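Local atomic coordinates of paraflagellar rod component (Trypanosoma cruzi, PDB entry 6XYB), a protein that is of unknown function but is conserved in kinetoplastids, is probably a component of the paraflagellar rod and binds magnesium ions. Residues C8-F13 with V17-G22; E27-L32 with E89-N94; F54-Y57 with H62-M65; A79-I84 with D109-F114. All coordinates share one frame; numbering follows the deposited sequence. Where two conformers were deposited one is given.

Interaction 1. Residues C8-F13 with V17-G22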
loop_
_atom_site.group_PDB
_atom_site.type_symbol
_atom_site.label_atom_id
_atom_site.label_comp_id
_atom_site.label_asym_id
_atom_site.label_seq_id
_atom_site.Cartn_x
_atom_site.Cartn_y
_atom_site.Cartn_z
ATOM N N CYS C 8 -4.966 -4.349 12.468
ATOM C CA CYS C 8 -4.965 -4.782 11.062
ATOM C C CYS C 8 -6.396 -5.120 10.681
ATOM O O CYS C 8 -7.014 -5.990 11.371
ATOM C CB CYS C 8 -4.050 -5.980 10.817
ATOM S SG CYS C 8 -4.175 -6.656 9.127
ATOM N N VAL C 9 -6.908 -4.495 9.625
ATOM C CA VAL C 9 -8.213 -4.884 9.088
ATOM C C VAL C 9 -7.946 -5.483 7.704
ATOM O O VAL C 9 -7.202 -4.915 6.887
ATOM C CB VAL C 9 -9.163 -3.713 8.966
ATOM C CG1 VAL C 9 -10.495 -4.102 8.328
ATOM C CG2 VAL C 9 -9.436 -3.074 10.295
ATOM N N SER C 10 -8.525 -6.654 7.459
ATOM C CA SER C 10 -8.345 -7.274 6.151
ATOM C C SER C 10 -9.722 -7.467 5.534
ATOM O O SER C 10 -10.646 -7.843 6.262
ATOM C CB SER C 10 -7.599 -8.585 6.276
ATOM O OG SER C 10 -7.240 -9.112 5.020
ATOM N N ALA C 11 -9.803 -7.303 4.233
ATOM C CA ALA C 11 -11.083 -7.498 3.537
ATOM C C ALA C 11 -10.790 -8.318 2.275
ATOM O O ALA C 11 -9.964 -7.869 1.456
ATOM C CB ALA C 11 -11.685 -6.183 3.190
ATOM N N THR C 12 -11.540 -9.407 2.112
ATOM C CA THR C 12 -11.470 -10.263 0.945
ATOM C C THR C 12 -12.827 -10.209 0.271
ATOM O O THR C 12 -13.831 -10.246 0.945
ATOM C CB THR C 12 -11.021 -11.680 1.335
ATOM O OG1 THR C 12 -9.692 -11.606 1.892
ATOM C CG2 THR C 12 -10.979 -12.574 0.109
ATOM N N PHE C 13 -12.794 -10.135 -1.034
ATOM C CA PHE C 13 -13.974 -10.162 -1.905
ATOM C C PHE C 13 -13.726 -11.161 -3.043
ATOM O O PHE C 13 -12.605 -11.279 -3.494
ATOM C CB PHE C 13 -14.163 -8.810 -2.549
ATOM C CG PHE C 13 -14.230 -7.687 -1.596
ATOM C CD1 PHE C 13 -15.405 -7.238 -1.051
ATOM C CD2 PHE C 13 -13.076 -7.035 -1.234
ATOM C CE1 PHE C 13 -15.442 -6.224 -0.107
ATOM C CE2 PHE C 13 -13.101 -5.989 -0.323
ATOM C CZ PHE C 13 -14.277 -5.584 0.254
ATOM N N VAL C 17 -15.722 -10.519 3.067
ATOM C CA VAL C 17 -15.403 -11.014 4.447
ATOM C C VAL C 17 -14.405 -10.033 5.044
ATOM O O VAL C 17 -13.315 -9.817 4.444
ATOM C CB VAL C 17 -14.845 -12.451 4.514
ATOM C CG1 VAL C 17 -14.531 -12.787 5.972
ATOM C CG2 VAL C 17 -15.814 -13.442 3.842
ATOM N N ILE C 18 -14.779 -9.448 6.162
ATOM C CA ILE C 18 -13.939 -8.434 6.822
ATOM C C ILE C 18 -13.467 -9.029 8.155
ATOM O O ILE C 18 -14.268 -9.507 8.961
ATOM C CB ILE C 18 -14.699 -7.122 7.061
ATOM C CG1 ILE C 18 -15.205 -6.523 5.747
ATOM C CG2 ILE C 18 -13.815 -6.164 7.873
ATOM C CD1 ILE C 18 -16.338 -5.577 5.912
ATOM N N THR C 19 -12.160 -9.009 8.403
ATOM C CA THR C 19 -11.548 -9.474 9.655
ATOM C C THR C 19 -10.773 -8.319 10.299
ATOM O O THR C 19 -10.121 -7.554 9.575
ATOM C CB THR C 19 -10.666 -10.689 9.408
ATOM O OG1 THR C 19 -9.768 -10.495 8.329
ATOM C CG2 THR C 19 -11.452 -11.930 9.095
ATOM N N MET C 20 -10.802 -8.255 11.618
ATOM C CA MET C 20 -10.125 -7.204 12.380
ATOM C C MET C 20 -9.299 -7.844 13.469
ATOM O O MET C 20 -9.854 -8.609 14.261
ATOM C CB MET C 20 -11.177 -6.253 12.968
ATOM C CG MET C 20 -12.142 -5.744 11.935
ATOM S SD MET C 20 -13.013 -4.269 12.390
ATOM C CE MET C 20 -13.988 -4.825 13.703
ATOM N N LEU C 21 -7.995 -7.559 13.483
ATOM C CA LEU C 21 -7.030 -8.079 14.481
ATOM C C LEU C 21 -6.419 -6.918 15.222
ATOM O O LEU C 21 -6.127 -5.928 14.654
ATOM C CB LEU C 21 -5.904 -8.835 13.788
ATOM C CG LEU C 21 -6.181 -10.187 13.174
ATOM C CD1 LEU C 21 -6.930 -10.014 11.874
ATOM C CD2 LEU C 21 -4.846 -10.915 12.980
ATOM N N GLY C 22 -6.201 -7.108 16.511
ATOM C CA GLY C 22 -5.596 -6.094 17.375
ATOM C C GLY C 22 -6.052 -6.261 18.812
ATOM O O GLY C 22 -7.268 -6.229 19.010
HETATM O O HOH W 1 -11.054 -11.042 5.785
#

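Interaction 2. Residues E27-L32 with E89-N94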
loop_
_atom_site.group_PDB
_atom_site.type_symbol
_atom_site.label_atom_id
_atom_site.label_comp_id
_atom_site.label_asym_id
_atom_site.label_seq_id
_atom_site.Cartn_x
_atom_site.Cartn_y
_atom_site.Cartn_z
ATOM N N GLU C 27 -14.912 -3.488 22.061
ATOM C CA GLU C 27 -16.180 -3.956 21.444
ATOM C C GLU C 27 -16.974 -2.736 20.944
ATOM O O GLU C 27 -17.728 -2.858 19.966
ATOM C CB GLU C 27 -16.897 -4.879 22.415
ATOM C CG GLU C 27 -17.867 -5.791 21.662
ATOM C CD GLU C 27 -18.438 -6.988 22.407
ATOM O OE1 GLU C 27 -17.893 -7.321 23.473
ATOM O OE2 GLU C 27 -19.433 -7.590 21.913
ATOM N N GLU C 28 -16.893 -1.616 21.657
ATOM C CA GLU C 28 -17.655 -0.404 21.268
ATOM C C GLU C 28 -17.263 -0.048 19.820
ATOM O O GLU C 28 -18.117 0.446 19.075
ATOM C CB GLU C 28 -17.435 0.678 22.341
ATOM C CG GLU C 28 -17.966 0.330 23.759
ATOM C CD GLU C 28 -17.070 -0.545 24.636
ATOM O OE1 GLU C 28 -16.072 -1.102 24.139
ATOM O OE2 GLU C 28 -17.283 -0.648 25.855
ATOM N N THR C 29 -15.974 -0.217 19.444
ATOM C CA THR C 29 -15.499 0.183 18.114
ATOM C C THR C 29 -16.046 -0.794 17.055
ATOM O O THR C 29 -16.457 -0.357 15.947
ATOM C CB THR C 29 -13.972 0.178 18.100
ATOM O OG1 THR C 29 -13.529 1.173 19.012
ATOM C CG2 THR C 29 -13.427 0.438 16.720
ATOM N N VAL C 30 -16.054 -2.077 17.413
ATOM C CA VAL C 30 -16.575 -3.144 16.536
ATOM C C VAL C 30 -18.046 -2.796 16.246
ATOM O O VAL C 30 -18.500 -2.899 15.107
ATOM C CB VAL C 30 -16.347 -4.508 17.198
ATOM C CG1 VAL C 30 -17.008 -5.610 16.380
ATOM C CG2 VAL C 30 -14.840 -4.798 17.410
ATOM N N LYS C 31 -18.794 -2.505 17.296
ATOM C CA LYS C 31 -20.250 -2.206 17.195
ATOM C C LYS C 31 -20.470 -0.968 16.316
ATOM O O LYS C 31 -21.373 -0.978 15.496
ATOM C CB LYS C 31 -20.883 -2.040 18.575
ATOM C CG LYS C 31 -21.047 -3.347 19.341
ATOM C CD LYS C 31 -21.693 -4.517 18.581
ATOM C CE LYS C 31 -21.741 -5.800 19.384
ATOM N NZ LYS C 31 -22.054 -5.520 20.796
ATOM N N LEU C 32 -19.601 0.047 16.410
ATOM C CA LEU C 32 -19.754 1.243 15.570
ATOM C C LEU C 32 -19.529 0.826 14.109
ATOM O O LEU C 32 -20.263 1.255 13.221
ATOM C CB LEU C 32 -18.722 2.280 16.026
ATOM C CG LEU C 32 -18.696 3.611 15.293
ATOM C CD1 LEU C 32 -18.275 4.720 16.255
ATOM C CD2 LEU C 32 -17.773 3.587 14.087
ATOM N N GLU C 89 -11.002 6.249 12.383
ATOM C CA GLU C 89 -10.316 7.535 12.657
ATOM C C GLU C 89 -11.055 8.168 13.851
ATOM O O GLU C 89 -10.377 8.631 14.787
ATOM C CB GLU C 89 -10.227 8.414 11.407
ATOM C CG GLU C 89 -9.255 9.573 11.591
ATOM C CD GLU C 89 -9.147 10.636 10.509
ATOM O OE1 GLU C 89 -9.969 10.667 9.531
ATOM O OE2 GLU C 89 -8.193 11.434 10.640
ATOM N N GLY C 90 -12.391 8.140 13.852
ATOM C CA GLY C 90 -13.191 8.747 14.939
ATOM C C GLY C 90 -12.941 8.066 16.275
ATOM O O GLY C 90 -13.119 8.729 17.320
ATOM N N GLU C 91 -12.546 6.784 16.244
ATOM C CA GLU C 91 -12.237 5.956 17.435
ATOM C C GLU C 91 -10.753 6.017 17.822
ATOM O O GLU C 91 -10.402 5.257 18.698
ATOM C CB GLU C 91 -12.660 4.515 17.122
ATOM C CG GLU C 91 -14.171 4.392 17.067
ATOM C CD GLU C 91 -14.846 4.428 18.443
ATOM O OE1 GLU C 91 -14.597 3.524 19.310
ATOM O OE2 GLU C 91 -15.624 5.356 18.649
ATOM N N GLY C 92 -9.950 6.875 17.192
ATOM C CA GLY C 92 -8.571 7.171 17.593
ATOM C C GLY C 92 -7.572 6.271 16.898
ATOM O O GLY C 92 -6.436 6.176 17.377
ATOM N N TRP C 93 -7.965 5.651 15.788
ATOM C CA TRP C 93 -7.086 4.752 15.008
ATOM C C TRP C 93 -6.773 5.423 13.654
ATOM O O TRP C 93 -7.710 5.613 12.831
ATOM C CB TRP C 93 -7.741 3.405 14.780
ATOM C CG TRP C 93 -7.909 2.555 16.005
ATOM C CD1 TRP C 93 -9.072 2.312 16.671
ATOM C CD2 TRP C 93 -6.893 1.827 16.713
ATOM N NE1 TRP C 93 -8.841 1.484 17.769
ATOM C CE2 TRP C 93 -7.504 1.144 17.785
ATOM C CE3 TRP C 93 -5.530 1.646 16.456
ATOM C CZ2 TRP C 93 -6.773 0.350 18.667
ATOM C CZ3 TRP C 93 -4.803 0.891 17.351
ATOM C CH2 TRP C 93 -5.424 0.209 18.381
ATOM N N ASN C 94 -5.480 5.621 13.436
ATOM C CA ASN C 94 -4.954 6.422 12.310
ATOM C C ASN C 94 -4.399 5.456 11.246
ATOM O O ASN C 94 -3.680 4.548 11.587
ATOM C CB ASN C 94 -3.893 7.435 12.742
ATOM C CG ASN C 94 -4.433 8.462 13.718
ATOM O OD1 ASN C 94 -3.928 8.606 14.822
ATOM N ND2 ASN C 94 -5.545 9.085 13.383
HETATM O O HOH W 2 -10.760 0.480 19.647
#

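Interaction 3. Residues F54-Y57 with H62-M65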
loop_
_atom_site.group_PDB
_atom_site.type_symbol
_atom_site.label_atom_id
_atom_site.label_comp_id
_atom_site.label_asym_id
_atom_site.label_seq_id
_atom_site.Cartn_x
_atom_site.Cartn_y
_atom_site.Cartn_z
ATOM N N PHE C 54 -20.275 -8.680 13.499
ATOM C CA PHE C 54 -18.968 -9.272 13.759
ATOM C C PHE C 54 -19.083 -10.345 14.831
ATOM O O PHE C 54 -19.703 -10.100 15.891
ATOM C CB PHE C 54 -18.019 -8.161 14.225
ATOM C CG PHE C 54 -17.427 -7.331 13.120
ATOM C CD1 PHE C 54 -16.377 -7.823 12.356
ATOM C CD2 PHE C 54 -17.867 -6.062 12.882
ATOM C CE1 PHE C 54 -15.764 -7.081 11.359
ATOM C CE2 PHE C 54 -17.267 -5.309 11.892
ATOM C CZ PHE C 54 -16.261 -5.835 11.084
ATOM N N LEU C 55 -18.464 -11.486 14.547
ATOM C CA LEU C 55 -18.259 -12.592 15.494
ATOM C C LEU C 55 -16.799 -12.696 15.918
ATOM O O LEU C 55 -15.925 -12.493 15.094
ATOM C CB LEU C 55 -18.724 -13.918 14.893
ATOM C CG LEU C 55 -20.200 -14.010 14.472
ATOM C CD1 LEU C 55 -20.558 -15.443 14.071
ATOM C CD2 LEU C 55 -21.165 -13.533 15.547
ATOM N N PHE C 56 -16.592 -13.011 17.210
ATOM C CA PHE C 56 -15.239 -13.156 17.781
ATOM C C PHE C 56 -14.756 -14.589 17.668
ATOM O O PHE C 56 -15.442 -15.525 18.084
ATOM C CB PHE C 56 -15.192 -12.678 19.216
ATOM C CG PHE C 56 -13.831 -12.790 19.816
ATOM C CD1 PHE C 56 -12.882 -11.816 19.547
ATOM C CD2 PHE C 56 -13.513 -13.851 20.648
ATOM C CE1 PHE C 56 -11.642 -11.885 20.143
ATOM C CE2 PHE C 56 -12.244 -13.937 21.198
ATOM C CZ PHE C 56 -11.325 -12.943 20.958
ATOM N N TYR C 57 -13.495 -14.749 17.273
ATOM C CA TYR C 57 -12.762 -16.033 17.333
ATOM C C TYR C 57 -11.352 -15.862 17.888
ATOM O O TYR C 57 -10.680 -14.907 17.607
ATOM C CB TYR C 57 -12.619 -16.608 15.926
ATOM C CG TYR C 57 -13.902 -16.942 15.185
ATOM C CD1 TYR C 57 -14.627 -16.020 14.445
ATOM C CD2 TYR C 57 -14.382 -18.258 15.206
ATOM C CE1 TYR C 57 -15.741 -16.394 13.707
ATOM C CE2 TYR C 57 -15.498 -18.658 14.487
ATOM C CZ TYR C 57 -16.219 -17.708 13.789
ATOM O OH TYR C 57 -17.323 -18.152 13.128
ATOM N N HIS C 62 -9.584 -12.380 16.869
ATOM C CA HIS C 62 -10.096 -11.434 15.860
ATOM C C HIS C 62 -11.617 -11.440 15.805
ATOM O O HIS C 62 -12.268 -12.362 16.326
ATOM C CB HIS C 62 -9.494 -11.764 14.458
ATOM C CG HIS C 62 -10.116 -12.981 13.819
ATOM N ND1 HIS C 62 -9.858 -14.242 14.220
ATOM C CD2 HIS C 62 -10.980 -13.092 12.777
ATOM C CE1 HIS C 62 -10.509 -15.082 13.476
ATOM N NE2 HIS C 62 -11.273 -14.416 12.618
ATOM N N TRP C 63 -12.137 -10.442 15.093
ATOM C CA TRP C 63 -13.553 -10.266 14.754
ATOM C C TRP C 63 -13.730 -10.462 13.254
ATOM O O TRP C 63 -12.936 -9.959 12.441
ATOM C CB TRP C 63 -14.003 -8.876 15.171
ATOM C CG TRP C 63 -13.911 -8.692 16.647
ATOM C CD1 TRP C 63 -12.859 -8.183 17.368
ATOM C CD2 TRP C 63 -14.964 -8.937 17.595
ATOM N NE1 TRP C 63 -13.214 -8.065 18.698
ATOM C CE2 TRP C 63 -14.501 -8.515 18.870
ATOM C CE3 TRP C 63 -16.321 -9.337 17.487
ATOM C CZ2 TRP C 63 -15.298 -8.616 20.026
ATOM C CZ3 TRP C 63 -17.087 -9.460 18.638
ATOM C CH2 TRP C 63 -16.595 -9.068 19.890
ATOM N N ARG C 64 -14.777 -11.188 12.886
ATOM C CA ARG C 64 -15.084 -11.523 11.495
ATOM C C ARG C 64 -16.519 -11.188 11.135
ATOM O O ARG C 64 -17.444 -11.598 11.855
ATOM C CB ARG C 64 -14.912 -13.015 11.252
ATOM C CG ARG C 64 -15.215 -13.428 9.812
ATOM C CD ARG C 64 -15.229 -14.923 9.704
ATOM N NE ARG C 64 -15.404 -15.397 8.361
ATOM C CZ ARG C 64 -16.577 -15.531 7.740
ATOM N NH1 ARG C 64 -17.728 -15.156 8.299
ATOM N NH2 ARG C 64 -16.589 -16.040 6.532
ATOM N N MET C 65 -16.693 -10.490 10.036
ATOM C CA MET C 65 -18.034 -10.211 9.472
ATOM C C MET C 65 -18.082 -10.674 8.018
ATOM O O MET C 65 -17.228 -10.259 7.225
ATOM C CB MET C 65 -18.410 -8.721 9.560
ATOM C CG MET C 65 -19.609 -8.304 8.694
ATOM S SD MET C 65 -19.781 -6.436 8.654
ATOM C CE MET C 65 -20.561 -6.434 10.224
#

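Interaction 4. Residues A79-I84 with D109-F114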
loop_
_atom_site.group_PDB
_atom_site.type_symbol
_atom_site.label_atom_id
_atom_site.label_comp_id
_atom_site.label_asym_id
_atom_site.label_seq_id
_atom_site.Cartn_x
_atom_site.Cartn_y
_atom_site.Cartn_z
ATOM N N ALA C 79 -15.981 1.948 -1.168
ATOM C CA ALA C 79 -16.873 2.453 -0.113
ATOM C C ALA C 79 -16.643 1.720 1.226
ATOM O O ALA C 79 -16.678 2.341 2.264
ATOM C CB ALA C 79 -18.319 2.298 -0.559
ATOM N N VAL C 80 -16.501 0.430 1.213
ATOM C CA VAL C 80 -16.250 -0.337 2.475
ATOM C C VAL C 80 -14.939 0.149 3.086
ATOM O O VAL C 80 -14.841 0.408 4.306
ATOM C CB VAL C 80 -16.168 -1.835 2.199
ATOM C CG1 VAL C 80 -15.636 -2.576 3.405
ATOM C CG2 VAL C 80 -17.528 -2.388 1.766
ATOM N N PHE C 81 -13.926 0.292 2.266
ATOM C CA PHE C 81 -12.615 0.725 2.843
ATOM C C PHE C 81 -12.773 2.123 3.448
ATOM O O PHE C 81 -12.253 2.359 4.567
ATOM C CB PHE C 81 -11.518 0.823 1.783
ATOM C CG PHE C 81 -11.236 -0.482 1.083
ATOM C CD1 PHE C 81 -11.333 -1.687 1.745
ATOM C CD2 PHE C 81 -10.821 -0.506 -0.242
ATOM C CE1 PHE C 81 -11.055 -2.874 1.076
ATOM C CE2 PHE C 81 -10.524 -1.688 -0.895
ATOM C CZ PHE C 81 -10.709 -2.882 -0.253
ATOM N N LEU C 82 -13.378 3.079 2.700
ATOM C CA LEU C 82 -13.543 4.441 3.261
ATOM C C LEU C 82 -14.309 4.433 4.589
ATOM O O LEU C 82 -13.958 5.169 5.536
ATOM C CB LEU C 82 -14.259 5.372 2.269
ATOM C CG LEU C 82 -13.377 6.380 1.566
ATOM C CD1 LEU C 82 -14.232 7.455 0.909
ATOM C CD2 LEU C 82 -12.316 6.986 2.470
ATOM N N THR C 83 -15.386 3.658 4.666
ATOM C CA THR C 83 -16.229 3.691 5.895
ATOM C C THR C 83 -15.430 3.078 7.065
ATOM O O THR C 83 -15.526 3.597 8.158
ATOM C CB THR C 83 -17.635 3.083 5.726
ATOM O OG1 THR C 83 -17.581 1.657 5.601
ATOM C CG2 THR C 83 -18.417 3.651 4.557
ATOM N N ILE C 84 -14.631 2.036 6.815
ATOM C CA ILE C 84 -13.748 1.461 7.871
ATOM C C ILE C 84 -12.764 2.541 8.323
ATOM O O ILE C 84 -12.550 2.701 9.526
ATOM C CB ILE C 84 -13.044 0.173 7.402
ATOM C CG1 ILE C 84 -14.057 -0.949 7.109
ATOM C CG2 ILE C 84 -11.901 -0.200 8.365
ATOM C CD1 ILE C 84 -13.445 -2.093 6.346
ATOM N N ASP C 109 -9.850 -10.970 -4.259
ATOM C CA ASP C 109 -8.832 -9.942 -3.942
ATOM C C ASP C 109 -8.838 -9.663 -2.459
ATOM O O ASP C 109 -9.905 -9.744 -1.853
ATOM C CB ASP C 109 -8.985 -8.638 -4.705
ATOM C CG ASP C 109 -10.358 -8.026 -4.545
ATOM O OD1 ASP C 109 -11.289 -8.528 -5.238
ATOM O OD2 ASP C 109 -10.493 -7.003 -3.813
ATOM N N THR C 110 -7.662 -9.429 -1.892
ATOM C CA THR C 110 -7.539 -9.191 -0.464
ATOM C C THR C 110 -6.805 -7.876 -0.246
ATOM O O THR C 110 -5.699 -7.770 -0.801
ATOM C CB THR C 110 -6.809 -10.365 0.209
ATOM O OG1 THR C 110 -7.604 -11.546 0.007
ATOM C CG2 THR C 110 -6.591 -10.117 1.682
ATOM N N THR C 111 -7.298 -7.062 0.655
ATOM C CA THR C 111 -6.723 -5.790 0.988
ATOM C C THR C 111 -6.525 -5.716 2.493
ATOM O O THR C 111 -7.454 -6.002 3.242
ATOM C CB THR C 111 -7.579 -4.655 0.493
ATOM O OG1 THR C 111 -7.766 -4.716 -0.919
ATOM C CG2 THR C 111 -7.089 -3.316 0.962
ATOM N N LYS C 112 -5.358 -5.273 2.902
ATOM C CA LYS C 112 -5.026 -5.041 4.284
ATOM C C LYS C 112 -4.864 -3.532 4.566
ATOM O O LYS C 112 -4.345 -2.792 3.756
ATOM C CB LYS C 112 -3.812 -5.862 4.667
ATOM C CG LYS C 112 -4.170 -7.328 4.538
ATOM C CD LYS C 112 -3.307 -8.266 5.220
ATOM C CE LYS C 112 -3.478 -9.628 4.599
ATOM N NZ LYS C 112 -4.656 -10.306 5.208
ATOM N N LEU C 113 -5.379 -3.120 5.721
ATOM C CA LEU C 113 -5.314 -1.723 6.184
ATOM C C LEU C 113 -4.666 -1.816 7.574
ATOM O O LEU C 113 -5.194 -2.552 8.478
ATOM C CB LEU C 113 -6.714 -1.118 6.232
ATOM C CG LEU C 113 -7.497 -0.973 4.938
ATOM C CD1 LEU C 113 -8.979 -0.716 5.249
ATOM C CD2 LEU C 113 -7.024 0.208 4.086
ATOM N N PHE C 114 -3.636 -1.027 7.810
ATOM C CA PHE C 114 -2.936 -1.071 9.103
ATOM C C PHE C 114 -3.060 0.300 9.792
ATOM O O PHE C 114 -2.908 1.339 9.144
ATOM C CB PHE C 114 -1.440 -1.336 8.871
ATOM C CG PHE C 114 -1.151 -2.672 8.279
ATOM C CD1 PHE C 114 -1.208 -3.801 9.057
ATOM C CD2 PHE C 114 -0.908 -2.781 6.928
ATOM C CE1 PHE C 114 -0.948 -5.056 8.525
ATOM C CE2 PHE C 114 -0.602 -4.040 6.390
ATOM C CZ PHE C 114 -0.664 -5.161 7.181
#

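Interaction 1. Residues C8-F13 with V17-G22
Residues Cys8 to Thr12 and Val17 to Leu21 form the N-terminal beta hairpin, which supplies the two middle strands of a six-stranded antiparallel sheet. Cys8 pairs with Leu21, Ser10 with Thr19 and Thr12 with Val17. Each is a hydrogen-bonded pair, so six backbone bonds join the strands. They are even in length. Leu21 N to Cys8 O is 2.8 Å. Thr12 N to Val17 O is 3.0 Å. Val9 with Met20 and Ala11 with Ile18 are the non-hydrogen-bonded pairs between them.

Val9, Ala11, Ile18 and Met20 share the apolar face. Val9 stands beside both neighbours and points the same way as they do. Its CG1, anti to the backbone N (chi1 177°), meets Ile18 CG2 at 3.9 Å. Its CG2 lies 4.1 Å from Met20 CG. The Met20 chain then bends at its sulfur and leads away toward Leu25 and Phe54. Leu88 and Phe81 of helix 74-90 cover Val9 and Ala11.

Cys8, Ser10, Thr12, Val17, Thr19 and Leu21 lie on the other face. Asp74 and Ser78 of the second subunit pack there. Ser10 OG bonds to Lys112 NZ, and Thr12 OG1 to Thr110 OG1, both on the next strand.

One water bridges the hairpin on this face. It donates to Val17 O at 2.9 Å and to Ser10 O at a longer 3.3 Å, so both carbonyls accept a second bond. Its third partner is Thr19 OG1, at 2.9 Å.

Interaction 2. Residues E27-L32 with E89-N94
Thr29, in the first turn of helix 27-36, faces Glu91, just past the end of helix 74-90. Their CA atoms are 6.7 Å apart, the nearest CA pair of the two segments. The long helix ends in a Schellman motif. Gly92 N bonds to Glu89 O at 3.0 Å, Trp93 N bonds back to Leu88 O, and Gly92 is the C-prime residue with positive phi. The chain then turns into strand 93-103.

The side chain of Glu91 does most of the touching. It slides past Thr29 and Leu32, which run in the opposite direction. A bend at chi2 (-74°) turns its carboxylate to the helix. Thr29 OG1 donates to Glu91 OE1 over a short 2.6 Å and uses the anti lone pair, on the side away from OE2. OE1 also forms a salt bridge with Arg26 NH2, so two groups grip it, and the negative charge is probably stabilised there. Thr29 CG2 also lies 4.0 Å from Glu91 CG. Leu32 CD1 sits 3.6 Å from Glu91 OE2.

A water extends the link to the strand. It donates to Thr29 OG1 at 2.9 Å and accepts from Trp93 NE1, also at 2.9 Å, in the plane of the indole.

Thr29 and Trp93 both pack on Leu88 of helix 74-90. Arg117 of strand 108-117 makes a cation-pi contact with Trp93 and bonds to Glu91 O. Val30, on another side of the short helix, rests on Phe54 and on Trp63 of strand 62-66.

Interaction 3. Residues F54-Y57 with H62-M65
Leu55 with Arg64 and Tyr57 with His62 are the hydrogen-bonded pairs of a beta hairpin at one margin of the sheet. Four backbone bonds hold it, among them Arg64 N to Leu55 O at 2.8 Å and Tyr57 N to His62 O at 2.8 Å. Phe56 with Trp63 is the non-hydrogen-bonded pair between them.

Ring contacts fill the Phe56-Trp63 face. Phe56 has CG anti to its backbone N (chi1 -179°), which sets CB over the indole and turns the ring edge to it. Its CB stands over the six-membered ring of Trp63, 3.8 Å from the centroid. Its ring edge points at the face of the five-membered ring. This is a T-shaped pair, with centroids 5.2 Å apart and planes at 63°.

Phe54 is met by Met65. Met65 CB lies over one ring face, 3.7 Å from the centroid. The chain, extended as far as SD, carries the sulfur over the same face at 4.5 Å from the centroid, a Met-aromatic contact. The bend at chi3 turns CE to CD2 of the ring.

On the other face, the Tyr57 and His62 rings are near parallel, with planes at 17°, but they are slid apart and hardly overlap. The touch is made by Tyr57 CB, 3.6 Å from His62 CE1. The His62 ring is also held by ND1, bonded to Pro60 O in the turn.

Strand 62-66 joins the hairpin to strand 17-21 through backbone bonds of Trp63 with Met20 and Met65 with Ile18. From helix 27-36, Glu27 packs on Trp63 and Glu34 on Met65, while His62 packs on Leu75 of the second subunit.

Interaction 4. Residues A79-I84 with D109-F114
Val80 O takes two bonds inside helix 74-90, from Ile84 N at 3.0 Å and from Thr83 OG1 at 3.3 Å, both from the same face of its plane. The side chain of Ile84 faces strand 108-117. Ile84 CG2 touches Leu113 CD1 at 4.3 Å. The same methyl of Leu113 reaches Phe81 CD1, also at 4.3 Å, and is thus shared between two side chains one helical turn apart.

Phe81 makes the larger contact. Its CG lies anti to the carbonyl carbon (chi1 -60°), and the ring extends to the strand and crosses Thr111 at a slant. Thr111 CG2 stands over the ring face, 4.2 Å from the centroid and 27° off the normal, a CH-pi contact. Thr111 OG1 comes within 3.5 Å of Phe81 CZ.

This is one helix layer packed on one face of an antiparallel sheet. The helix and strand segments run nearly parallel, at 15°, with axes 10.9 Å apart at their closest. Thr111 and Leu113 also touch Ser98 on the next strand, and Thr111 touches Ser100. These two serines are magnesium-binding residues of the protein, although no metal is bound to this chain at them. Phe114 of the third subunit packs on Phe81.

Lys112 points to the other face, where its NZ forms a salt bridge with Asp74 OD1 and a hydrogen bond with Ser78 OG, both of the second subunit.

From the N terminus, interaction 1 closes first, as a tight hairpin of strands 6-13 and 17-21. Helix 27-36 follows and opens interaction 2, whose long loop closes only at the end of helix 74-90. Interaction 3, a second hairpin, is nested inside that loop. Interaction 4 starts on helix 74-90 and ends on strand 108-117, so it crosses interaction 2. Interactions 1, 3 and 4 meet in the sheet: strand 62-66 borders strand 17-21, and strand 108-117 borders strand 6-13. Interaction 2 ties helix 27-36 to the C-terminal end of helix 74-90 and the start of strand 93-103. Met20 packs on Val30, which joins interaction 1 to helix 27-36.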